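PDB 4ZK0: serpin B4 from Homo sapiens, which probably inhibits target proteases as a serpin, a fold whose cleaved reactive-centre loop can insert as an extra strand into the central beta-sheet. Local coordinates for residues Ser3-Asn8 / Thr378-Phe383; Phe108-Tyr113 / Ser133-Asn138; Lys208-Met213 / His283-Lys288; Thr217-Ala222 / Thr278-His283; Leu323-Val328 / Thr347-Phe352. All blocks are in the same frame, centred on the assembly; numbering follows the deposited sequence.

Contact 1: residues Ser3-Asn8 / Thr378-Phe383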
# COMPACT_ATOMS: atom_id res chain seq x y z
N SER A 3 -16.57 8.57 0.21
CA SER A 3 -15.59 8.49 -0.90
C SER A 3 -14.64 7.31 -0.86
O SER A 3 -14.35 6.72 0.21
CB SER A 3 -14.75 9.72 -0.95
OG SER A 3 -13.74 9.57 -1.91
N LEU A 4 -14.14 6.98 -2.04
CA LEU A 4 -13.25 5.85 -2.19
C LEU A 4 -11.88 6.07 -1.50
O LEU A 4 -11.39 5.17 -0.86
CB LEU A 4 -13.10 5.51 -3.67
CG LEU A 4 -12.29 4.27 -4.01
CD1 LEU A 4 -12.75 3.04 -3.26
CD2 LEU A 4 -12.37 4.03 -5.52
N SER A 5 -11.28 7.25 -1.62
CA SER A 5 -10.05 7.54 -0.89
C SER A 5 -10.21 7.38 0.61
O SER A 5 -9.35 6.83 1.25
CB SER A 5 -9.54 8.92 -1.21
OG SER A 5 -8.86 8.83 -2.45
N GLU A 6 -11.33 7.84 1.16
CA GLU A 6 -11.55 7.77 2.58
C GLU A 6 -11.75 6.30 3.01
O GLU A 6 -11.20 5.83 4.02
CB GLU A 6 -12.78 8.58 2.94
CG GLU A 6 -12.66 10.06 2.60
CD GLU A 6 -14.03 10.73 2.43
OE1 GLU A 6 -15.04 10.28 3.01
OE2 GLU A 6 -14.10 11.74 1.70
N ALA A 7 -12.47 5.54 2.20
CA ALA A 7 -12.62 4.15 2.49
C ALA A 7 -11.26 3.41 2.50
O ALA A 7 -10.97 2.62 3.39
CB ALA A 7 -13.60 3.52 1.52
N ASN A 8 -10.41 3.69 1.50
CA ASN A 8 -9.01 3.19 1.49
C ASN A 8 -8.16 3.56 2.75
O ASN A 8 -7.47 2.72 3.30
CB ASN A 8 -8.28 3.68 0.23
CG ASN A 8 -6.86 3.10 0.11
OD1 ASN A 8 -5.84 3.84 0.28
ND2 ASN A 8 -6.78 1.81 -0.04
N THR A 378 -5.85 13.82 -5.32
CA THR A 378 -6.95 12.92 -4.98
C THR A 378 -6.98 12.75 -3.50
O THR A 378 -7.88 12.18 -2.93
CB THR A 378 -6.74 11.52 -5.59
OG1 THR A 378 -5.53 10.93 -5.08
CG2 THR A 378 -6.66 11.60 -7.14
N ASN A 379 -5.95 13.24 -2.85
CA ASN A 379 -5.76 12.98 -1.47
C ASN A 379 -5.76 11.48 -1.02
O ASN A 379 -6.34 11.11 -0.00
CB ASN A 379 -6.72 13.83 -0.66
CG ASN A 379 -6.18 14.05 0.70
OD1 ASN A 379 -5.27 14.86 0.89
ND2 ASN A 379 -6.59 13.23 1.61
N SER A 380 -5.08 10.63 -1.78
CA SER A 380 -5.11 9.23 -1.56
C SER A 380 -3.80 8.78 -0.92
O SER A 380 -2.69 9.26 -1.27
CB SER A 380 -5.29 8.47 -2.88
OG SER A 380 -6.46 8.86 -3.54
N ILE A 381 -3.90 7.81 -0.04
CA ILE A 381 -2.67 7.22 0.56
C ILE A 381 -2.27 5.98 -0.21
O ILE A 381 -3.01 5.00 -0.26
CB ILE A 381 -2.79 7.00 2.08
CG1 ILE A 381 -3.06 8.33 2.75
CG2 ILE A 381 -1.50 6.36 2.62
CD1 ILE A 381 -3.49 8.25 4.22
N LEU A 382 -1.12 6.07 -0.86
CA LEU A 382 -0.64 5.04 -1.77
C LEU A 382 0.17 3.99 -1.02
O LEU A 382 0.10 2.78 -1.33
CB LEU A 382 0.29 5.68 -2.81
CG LEU A 382 -0.39 6.77 -3.66
CD1 LEU A 382 0.53 7.26 -4.77
CD2 LEU A 382 -1.65 6.25 -4.33
N PHE A 383 0.93 4.49 -0.05
CA PHE A 383 1.87 3.67 0.74
C PHE A 383 1.85 4.17 2.17
O PHE A 383 1.80 5.38 2.40
CB PHE A 383 3.28 3.77 0.20
CG PHE A 383 3.47 3.26 -1.23
CD1 PHE A 383 3.74 1.93 -1.49
CD2 PHE A 383 3.50 4.13 -2.29
CE1 PHE A 383 3.97 1.48 -2.77
CE2 PHE A 383 3.71 3.69 -3.57
CZ PHE A 383 3.95 2.37 -3.82
O HOH W 1 -6.51 6.76 0.82

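Contact 2: residues Phe108-Tyr113 / Ser133-Asn138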
# COMPACT_ATOMS: atom_id res chain seq x y z
N PHE A 108 -4.33 -13.32 -14.46
CA PHE A 108 -3.74 -14.47 -15.05
C PHE A 108 -4.74 -15.63 -14.85
O PHE A 108 -5.01 -16.04 -13.73
CB PHE A 108 -2.38 -14.79 -14.37
CG PHE A 108 -1.29 -13.74 -14.62
CD1 PHE A 108 -0.48 -13.83 -15.71
CD2 PHE A 108 -1.08 -12.70 -13.73
CE1 PHE A 108 0.55 -12.88 -15.94
CE2 PHE A 108 -0.09 -11.74 -13.95
CZ PHE A 108 0.73 -11.84 -15.07
N GLY A 109 -5.37 -16.10 -15.92
CA GLY A 109 -6.22 -17.30 -15.80
C GLY A 109 -5.67 -18.56 -16.46
O GLY A 109 -4.95 -18.48 -17.48
N GLU A 110 -6.00 -19.69 -15.88
CA GLU A 110 -5.81 -21.03 -16.49
C GLU A 110 -6.32 -21.04 -17.90
O GLU A 110 -7.48 -20.64 -18.13
CB GLU A 110 -6.55 -22.08 -15.66
CG GLU A 110 -6.83 -23.42 -16.37
CD GLU A 110 -5.66 -23.99 -17.16
OE1 GLU A 110 -4.52 -23.88 -16.69
OE2 GLU A 110 -5.89 -24.58 -18.24
N LYS A 111 -5.47 -21.41 -18.86
CA LYS A 111 -5.87 -21.27 -20.28
C LYS A 111 -7.16 -22.02 -20.61
O LYS A 111 -7.87 -21.60 -21.49
CB LYS A 111 -4.77 -21.65 -21.33
CG LYS A 111 -3.81 -22.73 -20.91
CD LYS A 111 -3.10 -23.46 -22.04
CE LYS A 111 -2.73 -22.55 -23.21
NZ LYS A 111 -1.87 -23.34 -24.14
N THR A 112 -7.43 -23.14 -19.95
CA THR A 112 -8.62 -23.91 -20.30
C THR A 112 -9.86 -23.45 -19.56
O THR A 112 -10.97 -23.83 -19.95
CB THR A 112 -8.42 -25.39 -20.07
OG1 THR A 112 -8.12 -25.59 -18.71
CG2 THR A 112 -7.25 -25.94 -20.96
N TYR A 113 -9.69 -22.57 -18.57
CA TYR A 113 -10.80 -22.15 -17.72
C TYR A 113 -11.55 -21.04 -18.40
O TYR A 113 -10.92 -20.19 -18.98
CB TYR A 113 -10.27 -21.65 -16.39
CG TYR A 113 -11.28 -21.57 -15.26
CD1 TYR A 113 -11.67 -22.70 -14.57
CD2 TYR A 113 -11.79 -20.34 -14.84
CE1 TYR A 113 -12.56 -22.63 -13.53
CE2 TYR A 113 -12.67 -20.27 -13.79
CZ TYR A 113 -13.05 -21.43 -13.15
OH TYR A 113 -13.91 -21.39 -12.11
N SER A 133 -3.66 -15.50 -20.29
CA SER A 133 -3.89 -16.87 -19.87
C SER A 133 -2.61 -17.64 -19.78
O SER A 133 -1.67 -17.38 -20.54
CB SER A 133 -4.95 -17.54 -20.74
OG SER A 133 -4.53 -17.72 -22.04
N VAL A 134 -2.54 -18.52 -18.79
CA VAL A 134 -1.37 -19.33 -18.52
C VAL A 134 -1.74 -20.77 -18.24
O VAL A 134 -2.89 -21.08 -17.91
CB VAL A 134 -0.55 -18.80 -17.31
CG1 VAL A 134 -0.07 -17.38 -17.56
CG2 VAL A 134 -1.32 -18.93 -16.02
N ASP A 135 -0.74 -21.63 -18.26
CA ASP A 135 -0.95 -23.05 -18.06
C ASP A 135 -0.68 -23.45 -16.65
O ASP A 135 0.33 -24.09 -16.33
CB ASP A 135 -0.06 -23.83 -19.02
CG ASP A 135 -0.52 -25.28 -19.19
OD1 ASP A 135 -1.42 -25.76 -18.44
OD2 ASP A 135 0.09 -25.94 -20.05
N PHE A 136 -1.60 -23.07 -15.77
CA PHE A 136 -1.52 -23.56 -14.41
C PHE A 136 -1.64 -25.11 -14.35
O PHE A 136 -0.92 -25.74 -13.55
CB PHE A 136 -2.64 -22.97 -13.54
CG PHE A 136 -2.54 -21.49 -13.31
CD1 PHE A 136 -1.45 -20.94 -12.67
CD2 PHE A 136 -3.57 -20.64 -13.70
CE1 PHE A 136 -1.38 -19.58 -12.45
CE2 PHE A 136 -3.51 -19.28 -13.46
CZ PHE A 136 -2.41 -18.74 -12.86
N ALA A 137 -2.53 -25.69 -15.16
CA ALA A 137 -2.88 -27.16 -15.10
C ALA A 137 -1.65 -28.06 -15.27
O ALA A 137 -1.44 -28.96 -14.51
CB ALA A 137 -3.97 -27.51 -16.15
N ASN A 138 -0.82 -27.76 -16.24
CA ASN A 138 0.39 -28.52 -16.50
C ASN A 138 1.74 -27.86 -16.23
O ASN A 138 2.76 -28.54 -16.39
CB ASN A 138 0.39 -28.90 -17.98
CG ASN A 138 -0.75 -29.81 -18.32
OD1 ASN A 138 -1.49 -29.57 -19.28
ND2 ASN A 138 -0.93 -30.83 -17.51

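Contact 3: residues Lys208-Met213 / His283-Lys288. With ZN (zinc ion), chain B.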
# COMPACT_ATOMS: atom_id res chain seq x y z
N LYS A 208 21.07 1.80 17.08
CA LYS A 208 21.71 1.24 15.88
C LYS A 208 22.27 2.41 15.12
O LYS A 208 21.67 3.48 15.15
CB LYS A 208 20.67 0.61 14.95
CG LYS A 208 19.85 -0.55 15.49
CD LYS A 208 20.53 -1.89 15.32
CE LYS A 208 20.83 -2.22 13.87
NZ LYS A 208 20.22 -3.53 13.51
N SER A 209 23.37 2.27 14.41
CA SER A 209 23.82 3.41 13.63
C SER A 209 22.99 3.54 12.35
O SER A 209 22.36 2.60 11.88
CB SER A 209 25.29 3.27 13.29
OG SER A 209 25.41 2.08 12.60
N ILE A 210 22.94 4.73 11.81
CA ILE A 210 22.14 4.95 10.64
C ILE A 210 22.80 6.09 9.92
O ILE A 210 23.55 6.83 10.56
CB ILE A 210 20.69 5.29 11.04
CG1 ILE A 210 19.71 5.00 9.89
CG2 ILE A 210 20.55 6.74 11.48
CD1 ILE A 210 18.28 4.77 10.34
N GLN A 211 22.58 6.20 8.61
CA GLN A 211 23.00 7.39 7.85
C GLN A 211 21.87 8.43 7.92
O GLN A 211 20.78 8.19 7.41
CB GLN A 211 23.38 7.08 6.40
CG GLN A 211 24.51 6.07 6.22
CD GLN A 211 25.76 6.45 7.01
OE1 GLN A 211 26.28 5.66 7.85
NE2 GLN A 211 26.22 7.66 6.80
N MET A 212 22.18 9.57 8.51
CA MET A 212 21.19 10.63 8.73
C MET A 212 21.35 11.77 7.74
O MET A 212 22.37 12.42 7.72
CB MET A 212 21.26 11.18 10.15
CG MET A 212 20.06 12.08 10.49
SD MET A 212 18.52 11.12 10.58
CE MET A 212 18.72 10.21 12.08
N MET A 213 20.31 11.99 6.93
CA MET A 213 20.30 13.06 5.96
C MET A 213 19.82 14.28 6.70
O MET A 213 19.01 14.18 7.62
CB MET A 213 19.35 12.74 4.78
CG MET A 213 19.63 11.39 4.11
SD MET A 213 18.53 11.16 2.69
CE MET A 213 16.93 11.14 3.53
N HIS A 283 16.09 16.13 10.02
CA HIS A 283 17.02 15.04 9.97
C HIS A 283 16.19 13.80 9.64
O HIS A 283 15.31 13.38 10.42
CB HIS A 283 17.69 14.84 11.33
CG HIS A 283 18.68 15.90 11.69
ND1 HIS A 283 19.65 15.69 12.66
CD2 HIS A 283 18.87 17.14 11.21
CE1 HIS A 283 20.37 16.79 12.78
NE2 HIS A 283 19.93 17.68 11.91
N LEU A 284 16.45 13.23 8.48
CA LEU A 284 15.70 12.06 8.03
C LEU A 284 16.70 10.98 7.58
O LEU A 284 17.57 11.24 6.74
CB LEU A 284 14.79 12.47 6.87
CG LEU A 284 13.86 11.39 6.32
CD1 LEU A 284 12.65 11.09 7.22
CD2 LEU A 284 13.39 11.78 4.93
N PRO A 285 16.60 9.79 8.13
CA PRO A 285 17.51 8.72 7.73
C PRO A 285 17.38 8.27 6.25
O PRO A 285 16.27 8.27 5.67
CB PRO A 285 17.14 7.57 8.64
CG PRO A 285 15.79 7.82 9.09
CD PRO A 285 15.52 9.29 9.00
N ARG A 286 18.52 7.89 5.67
CA ARG A 286 18.54 7.06 4.48
C ARG A 286 18.02 5.76 4.96
O ARG A 286 18.54 5.21 5.94
CB ARG A 286 19.96 6.86 3.96
CG ARG A 286 20.48 7.99 3.13
CD ARG A 286 21.92 7.74 2.62
NE ARG A 286 22.04 6.51 1.82
CZ ARG A 286 21.97 6.42 0.49
NH1 ARG A 286 21.81 7.48 -0.28
NH2 ARG A 286 22.10 5.23 -0.09
N PHE A 287 16.96 5.26 4.35
CA PHE A 287 16.48 3.98 4.81
C PHE A 287 15.81 3.17 3.70
O PHE A 287 15.50 3.68 2.62
CB PHE A 287 15.58 4.13 6.09
CG PHE A 287 14.19 4.66 5.81
CD1 PHE A 287 13.14 3.80 5.48
CD2 PHE A 287 13.94 6.00 5.86
CE1 PHE A 287 11.87 4.29 5.21
CE2 PHE A 287 12.68 6.51 5.59
CZ PHE A 287 11.64 5.66 5.24
N LYS A 288 15.62 1.90 3.99
CA LYS A 288 14.92 0.97 3.11
C LYS A 288 14.09 -0.03 3.94
O LYS A 288 14.58 -0.54 4.93
CB LYS A 288 15.96 0.28 2.26
CG LYS A 288 15.40 -0.78 1.35
CD LYS A 288 16.24 -0.87 0.10
CE LYS A 288 17.68 -1.16 0.39
NZ LYS A 288 17.70 -2.40 1.19
ZN ZN B . 20.37 19.72 11.50
O HOH W 2 21.06 4.51 6.92
O HOH W 3 21.06 20.36 9.39

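Contact 4: residues Thr217-Ala222 / Thr278-His283. With ZN (zinc ion), chain B; ZN (zinc ion), chain C.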
# COMPACT_ATOMS: atom_id res chain seq x y z
N THR A 217 15.10 23.77 5.79
CA THR A 217 14.32 24.48 4.79
C THR A 217 12.93 24.53 5.34
O THR A 217 12.65 23.90 6.36
CB THR A 217 14.34 23.78 3.41
OG1 THR A 217 13.67 22.51 3.46
CG2 THR A 217 15.77 23.58 2.92
N SER A 218 12.03 25.26 4.69
CA SER A 218 10.66 25.29 5.18
C SER A 218 9.74 24.25 4.55
O SER A 218 9.83 23.92 3.37
CB SER A 218 10.09 26.68 5.01
OG SER A 218 10.65 27.19 3.84
N PHE A 219 8.79 23.82 5.36
CA PHE A 219 7.91 22.73 5.04
C PHE A 219 6.65 23.04 5.81
O PHE A 219 6.73 23.71 6.83
CB PHE A 219 8.44 21.40 5.63
CG PHE A 219 9.70 20.89 5.02
CD1 PHE A 219 9.69 20.26 3.77
CD2 PHE A 219 10.89 20.98 5.70
CE1 PHE A 219 10.87 19.74 3.22
CE2 PHE A 219 12.07 20.47 5.18
CZ PHE A 219 12.07 19.86 3.93
N HIS A 220 5.52 22.52 5.35
CA HIS A 220 4.35 22.45 6.17
C HIS A 220 4.59 21.50 7.39
O HIS A 220 4.99 20.31 7.21
CB HIS A 220 3.14 21.96 5.36
CG HIS A 220 2.81 22.82 4.19
ND1 HIS A 220 2.47 22.32 2.95
CD2 HIS A 220 2.79 24.17 4.06
CE1 HIS A 220 2.25 23.31 2.11
NE2 HIS A 220 2.44 24.45 2.76
N PHE A 221 4.28 22.02 8.57
CA PHE A 221 4.63 21.49 9.88
C PHE A 221 3.48 21.72 10.85
O PHE A 221 2.87 22.78 10.81
CB PHE A 221 5.88 22.21 10.41
CG PHE A 221 6.21 21.86 11.85
CD1 PHE A 221 7.04 20.81 12.15
CD2 PHE A 221 5.74 22.63 12.89
CE1 PHE A 221 7.37 20.50 13.45
CE2 PHE A 221 6.06 22.33 14.20
CZ PHE A 221 6.86 21.25 14.48
N ALA A 222 3.15 20.75 11.70
CA ALA A 222 2.33 21.01 12.92
C ALA A 222 2.82 20.26 14.11
O ALA A 222 3.28 19.08 13.97
CB ALA A 222 0.88 20.64 12.69
N THR A 278 6.97 26.44 7.89
CA THR A 278 7.88 26.53 9.03
C THR A 278 9.27 26.15 8.59
O THR A 278 9.45 25.23 7.80
CB THR A 278 7.44 25.58 10.16
OG1 THR A 278 6.02 25.68 10.35
CG2 THR A 278 8.10 25.91 11.47
N ARG A 279 10.27 26.84 9.12
CA ARG A 279 11.64 26.44 8.89
C ARG A 279 11.95 25.28 9.78
O ARG A 279 11.79 25.36 10.99
CB ARG A 279 12.59 27.57 9.18
CG ARG A 279 12.38 28.72 8.22
CD ARG A 279 13.70 29.19 7.66
NE ARG A 279 13.60 30.57 7.22
CZ ARG A 279 13.49 31.61 8.05
NH1 ARG A 279 13.46 31.44 9.37
NH2 ARG A 279 13.40 32.84 7.54
N VAL A 280 12.40 24.20 9.18
CA VAL A 280 12.55 22.99 9.95
C VAL A 280 13.93 22.46 9.69
O VAL A 280 14.33 22.34 8.56
CB VAL A 280 11.49 21.95 9.60
CG1 VAL A 280 11.67 20.72 10.48
CG2 VAL A 280 10.11 22.57 9.80
N ASP A 281 14.65 22.18 10.78
CA ASP A 281 15.85 21.40 10.73
C ASP A 281 15.42 19.91 10.69
O ASP A 281 15.12 19.29 11.72
CB ASP A 281 16.72 21.70 11.97
CG ASP A 281 18.04 20.96 11.92
OD1 ASP A 281 18.56 20.75 10.81
OD2 ASP A 281 18.56 20.59 12.98
N LEU A 282 15.42 19.37 9.48
CA LEU A 282 14.94 18.06 9.23
C LEU A 282 16.10 17.13 9.14
O LEU A 282 16.96 17.31 8.28
CB LEU A 282 14.16 18.05 7.94
CG LEU A 282 13.74 16.69 7.40
CD1 LEU A 282 12.80 15.94 8.31
CD2 LEU A 282 13.14 16.87 6.04
N HIS A 283 16.09 16.13 10.02
CA HIS A 283 17.02 15.04 9.97
C HIS A 283 16.19 13.80 9.64
O HIS A 283 15.31 13.38 10.42
CB HIS A 283 17.69 14.84 11.33
CG HIS A 283 18.68 15.90 11.69
ND1 HIS A 283 19.65 15.69 12.66
CD2 HIS A 283 18.87 17.14 11.21
CE1 HIS A 283 20.37 16.79 12.78
NE2 HIS A 283 19.93 17.68 11.91
ZN ZN B . 20.37 19.72 11.50
ZN ZN C . 3.25 26.00 1.54
O HOH W 3 21.06 20.36 9.39

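Contact 5: residues Leu323-Val328 / Thr347-Phe352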
# COMPACT_ATOMS: atom_id res chain seq x y z
N LEU A 323 -15.66 -21.34 -7.41
CA LEU A 323 -14.36 -20.74 -7.16
C LEU A 323 -14.22 -20.34 -5.73
O LEU A 323 -15.14 -19.69 -5.20
CB LEU A 323 -14.15 -19.47 -7.96
CG LEU A 323 -13.45 -19.72 -9.27
CD1 LEU A 323 -13.49 -18.43 -10.09
CD2 LEU A 323 -12.03 -20.21 -9.01
N VAL A 324 -13.05 -20.65 -5.16
CA VAL A 324 -12.66 -20.26 -3.80
C VAL A 324 -11.27 -19.63 -3.86
O VAL A 324 -10.45 -20.05 -4.63
CB VAL A 324 -12.56 -21.50 -2.84
CG1 VAL A 324 -12.15 -21.10 -1.42
CG2 VAL A 324 -13.89 -22.24 -2.80
N LEU A 325 -10.99 -18.65 -3.01
CA LEU A 325 -9.63 -18.14 -2.92
C LEU A 325 -8.79 -19.02 -2.02
O LEU A 325 -9.20 -19.30 -0.91
CB LEU A 325 -9.66 -16.73 -2.34
CG LEU A 325 -9.76 -15.55 -3.31
CD1 LEU A 325 -10.37 -15.83 -4.68
CD2 LEU A 325 -10.34 -14.32 -2.64
N SER A 326 -7.63 -19.43 -2.50
CA SER A 326 -6.66 -20.12 -1.70
C SER A 326 -5.67 -19.20 -1.01
O SER A 326 -5.02 -19.64 -0.07
CB SER A 326 -5.90 -21.14 -2.54
OG SER A 326 -5.23 -20.59 -3.65
N GLY A 327 -5.52 -17.94 -1.45
CA GLY A 327 -4.45 -17.10 -0.89
C GLY A 327 -4.57 -15.65 -1.26
O GLY A 327 -5.14 -15.32 -2.31
N VAL A 328 -4.00 -14.80 -0.43
CA VAL A 328 -3.80 -13.39 -0.75
C VAL A 328 -2.48 -12.91 -0.15
O VAL A 328 -2.31 -13.01 1.04
CB VAL A 328 -4.90 -12.47 -0.21
CG1 VAL A 328 -4.61 -11.03 -0.60
CG2 VAL A 328 -6.27 -12.88 -0.69
N THR A 347 0.13 -7.08 -4.93
CA THR A 347 -0.83 -7.87 -4.25
C THR A 347 -1.29 -8.95 -5.21
O THR A 347 -1.65 -8.65 -6.36
CB THR A 347 -2.06 -7.03 -3.85
OG1 THR A 347 -1.65 -5.85 -3.10
CG2 THR A 347 -3.08 -7.92 -3.04
N ALA A 348 -1.26 -10.21 -4.76
CA ALA A 348 -1.71 -11.36 -5.58
C ALA A 348 -2.84 -12.06 -4.88
O ALA A 348 -2.72 -12.38 -3.69
CB ALA A 348 -0.58 -12.36 -5.79
N VAL A 349 -3.92 -12.29 -5.59
CA VAL A 349 -5.09 -13.02 -5.06
C VAL A 349 -5.18 -14.31 -5.84
O VAL A 349 -5.32 -14.23 -7.07
CB VAL A 349 -6.40 -12.26 -5.33
CG1 VAL A 349 -7.60 -13.12 -4.96
CG2 VAL A 349 -6.41 -10.93 -4.59
N VAL A 350 -5.09 -15.46 -5.15
CA VAL A 350 -5.06 -16.79 -5.79
C VAL A 350 -6.37 -17.55 -5.59
O VAL A 350 -6.87 -17.66 -4.46
CB VAL A 350 -3.85 -17.63 -5.34
CG1 VAL A 350 -3.68 -18.89 -6.20
CG2 VAL A 350 -2.57 -16.82 -5.41
N GLY A 351 -6.93 -18.04 -6.70
CA GLY A 351 -8.25 -18.69 -6.74
C GLY A 351 -8.16 -20.07 -7.37
O GLY A 351 -7.34 -20.34 -8.27
N PHE A 352 -9.02 -20.96 -6.89
CA PHE A 352 -9.06 -22.36 -7.37
C PHE A 352 -10.50 -22.88 -7.32
O PHE A 352 -11.37 -22.27 -6.67
CB PHE A 352 -8.10 -23.23 -6.54
CG PHE A 352 -8.68 -23.67 -5.23
CD1 PHE A 352 -8.64 -22.82 -4.13
CD2 PHE A 352 -9.32 -24.91 -5.12
CE1 PHE A 352 -9.23 -23.19 -2.93
CE2 PHE A 352 -9.91 -25.29 -3.91
CZ PHE A 352 -9.85 -24.44 -2.81

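Contact 1: residues Ser3-Asn8 / Thr378-Phe383
The first turn of helix A of the serpin fold, at the start of helix 4-22, docks on the bulged beginning of strand 380-387 in sheet B, and the joint is made by two serines. Ser5 OG and Ser380 OG lie 2.6 Å apart in a hydrogen bond whose proton could sit on either. Ser380 OG also bonds to Thr378 OG1 at 2.7 Å, so three hydroxyls form a short hydrogen-bonded chain from the helix into the turn before the strand. With its OG beside the backbone N (chi1 -80°), Ser5 reaches out from the helix into the bend of that turn, where Thr378 O also lies 3.5 Å from Ser5 OG.

One helical turn on, a water knits the rest together. It accepts from Ile381 N at 2.9 Å and donates to Ser5 O, also at 2.9 Å, and to Asn8 OD1 at 3.0 Å. Asn8 OD1 and Ile381 O lie 3.1 Å apart as two acceptors; the water links Asn8 OD1 to Ile381 N instead. The amide of Asn8 is fixed from its other end, where ND2 bonds to Thr35 OG1 of helix 31-42.

Asn379 and Ser380 both face Gln375, a G1 bulge where the strand joins its antiparallel neighbour 369-375. Phe92 of helix 80-92 packs against Thr378 and Ser380, while Pro31 and Ile32 meet Asn8.

Contact 2: residues Phe108-Tyr113 / Ser133-Asn138
Strands 99-110 and 130-134 run parallel in sheet A of the serpin, joined through helix 117-127 as a beta-alpha-beta unit; their last pairing is made by Gly109 with Ser133 and Glu110 with Val134. Between 108-113 and 133-138 two backbone bonds cross: Val134 N to Gly109 O at 2.7 Å, and Lys111 N to Val134 O at 2.8 Å, the second clearly bent (137° at the hydrogen).

Beyond this the carboxylate of Glu110 takes over. CG lies anti to the backbone N (chi1 161°) and the chain bends at chi2, which curls the acid back over the turn of the other segment. Ala137 N donates to Glu110 OE1 at 3.1 Å, coming from above the carboxylate plane, and the methyl of Ala137 sits close by. The other oxygen, OE2, takes Thr112 N at 2.7 Å.

On the apolar side, the Phe136 ring presents its edge to Phe108 O and Glu110 CB, while Val134 CG2 sits over the centre of one face. Phe108 CD1 meets Val134 CG1 at 4.0 Å, with the methyl at the ring's edge.

Glu110 OE1 also lies 4.0 Å from Asp135 OD1, which itself accepts Asn138 N in an Asx motif. Glu110 thus ties the 110-112 turn to Ala137 while Asp135 closes its own turn, and the N-H groups gripping both acids probably offset that like-charge pairing.

Contact 3: residues Lys208-Met213 / His283-Lys288
Met212 and Ile210 press tightly on Pro285, whereas Gln211, a water and the splayed strand end make the looser flank of this antiparallel pair. On the tight side, Ile210 CD1 comes to 3.5 Å from Pro285 CB, closer than usual for two carbons. Met212 has CG anti to the backbone N (chi1 -168°) and then bends at both further torsions, folding its sulfur over the backbone of the facing segment, SD 3.4 Å from Pro285 N. The side chains of Met212 and His283 cross at about a right angle, Met212 CG nearest His283 CB. On the other face Met213 makes a second close contact, CE 3.9 Å from Leu284 CD2 and CG 3.6 Å from Arg286 CG in that side chain's aliphatic part.

The backbones zip together through Met213 N to Leu284 O at 2.8 Å, the return bond from Leu284 N to Met213 O, and Arg286 N to Gln211 O at 2.9 Å. Past that last bond the strands splay apart, and a water fills in, accepting from Gln211 N and donating to Arg286 O. Arg286 sends its guanidinium away to a salt bridge with Glu338.

At the far end His283 NE2 binds a zinc ion at 2.1 Å, together with Asp281 and a water, and its ring stacks on that of His364. The pairing of strand 206-224 with strand 276-294 at this point belongs to sheet C of the serpin fold.

Contact 4: residues Thr217-Ala222 / Thr278-His283
Thr278, Phe219 and Val280 bury the most surface where 217-222 pairs with strand 276-294 in sheet C of the serpin fold, all on the same face of a strongly twisted antiparallel pair whose short axes stand 109° apart. Phe219 has CG beside the backbone N (chi1 -67°); the edge of its ring carries CD2 to 4.1 Å from Val280 CB, and its far end carries CZ to 3.8 Å from Leu282 CD2. Thr278 packs at the opposite end, its OG1 3.5 Å from Phe221 CB while bonding to Arg276 O. Between these two, Val280 also meets the Phe221 ring through CG2.

Val280 N donates to Thr217 O at 2.8 Å, Thr217 N answers to Val280 O at 3.2 Å, and Thr278 N reaches Phe219 O at 2.9 Å.

Asp281 turns away and grips the zinc of His283 with both oxygens, OD1 2.2 Å from the metal. His220, also turned away, binds a second zinc through NE2 together with Glu277, while its ND1 bonds to Glu233. The twisted pair therefore separates a largely apolar face, with Phe219, Val280 and Leu282, from the metal-binding side chains, whose carboxylates would probably offset part of the zinc charge.

Contact 5: residues Leu323-Val328 / Thr347-Phe352
The two segments run antiparallel, the axes of their strand parts 165° apart, and are hydrogen-bonded on both sides of a classic beta bulge at Ser326 and Gly327. Before the bulge, Val324 and Phe352 exchange nearly straight bonds, Val324 N to Phe352 O at 2.8 Å and Phe352 N to Val324 O at the same length. Across the bulge both residues face Val350: Ser326 N donates to Val350 O at 2.7 Å, and Gly327 N adds a weak bond to that oxygen. Regular pairing returns with Val350 N to Gly327 O at 2.8 Å.

Phe352 CG lies between the backbone N and the carbonyl carbon (chi1 81°), which lays the ring alongside Val324, with Phe352 CE1 3.7 Å from Val324 CB. On the buried face Leu325 CG meets Val349 CG1 at 3.6 Å, and Val349 goes on to Ala37 and Val41 of helix 31-42.

Strand 340-351 also pairs with strand 174-185, so it fills the middle of sheet A as in loop-inserted serpins, consistent with a cleaved reactive-centre loop. Ala348, Val349, Val350 and Gly351 make this part of the strand largely apolar, and the backbone supplies most of the polar bonds that hold it there.

Overall arrangement
From the N terminus, the start of helix 4-22 meets strand 380-387, near the C terminus: contact 1 closes a loop of nearly the whole chain, tying helix A to sheet B, and all the others fall within it. Contact 2 closes first, a short loop over helix 117-127 at one end of sheet A. Contact 3 follows in sheet C and encloses contact 4; both use strands 206-224 and 276-294 and share His283 with its zinc. Of the inner contacts, contact 5 comes last, a hairpin back in sheet A, where Leu323 touches Tyr113 of contact 2. Contacts 2 and 4, with centres about 53 Å apart, lie on opposite sides of the chain's centre.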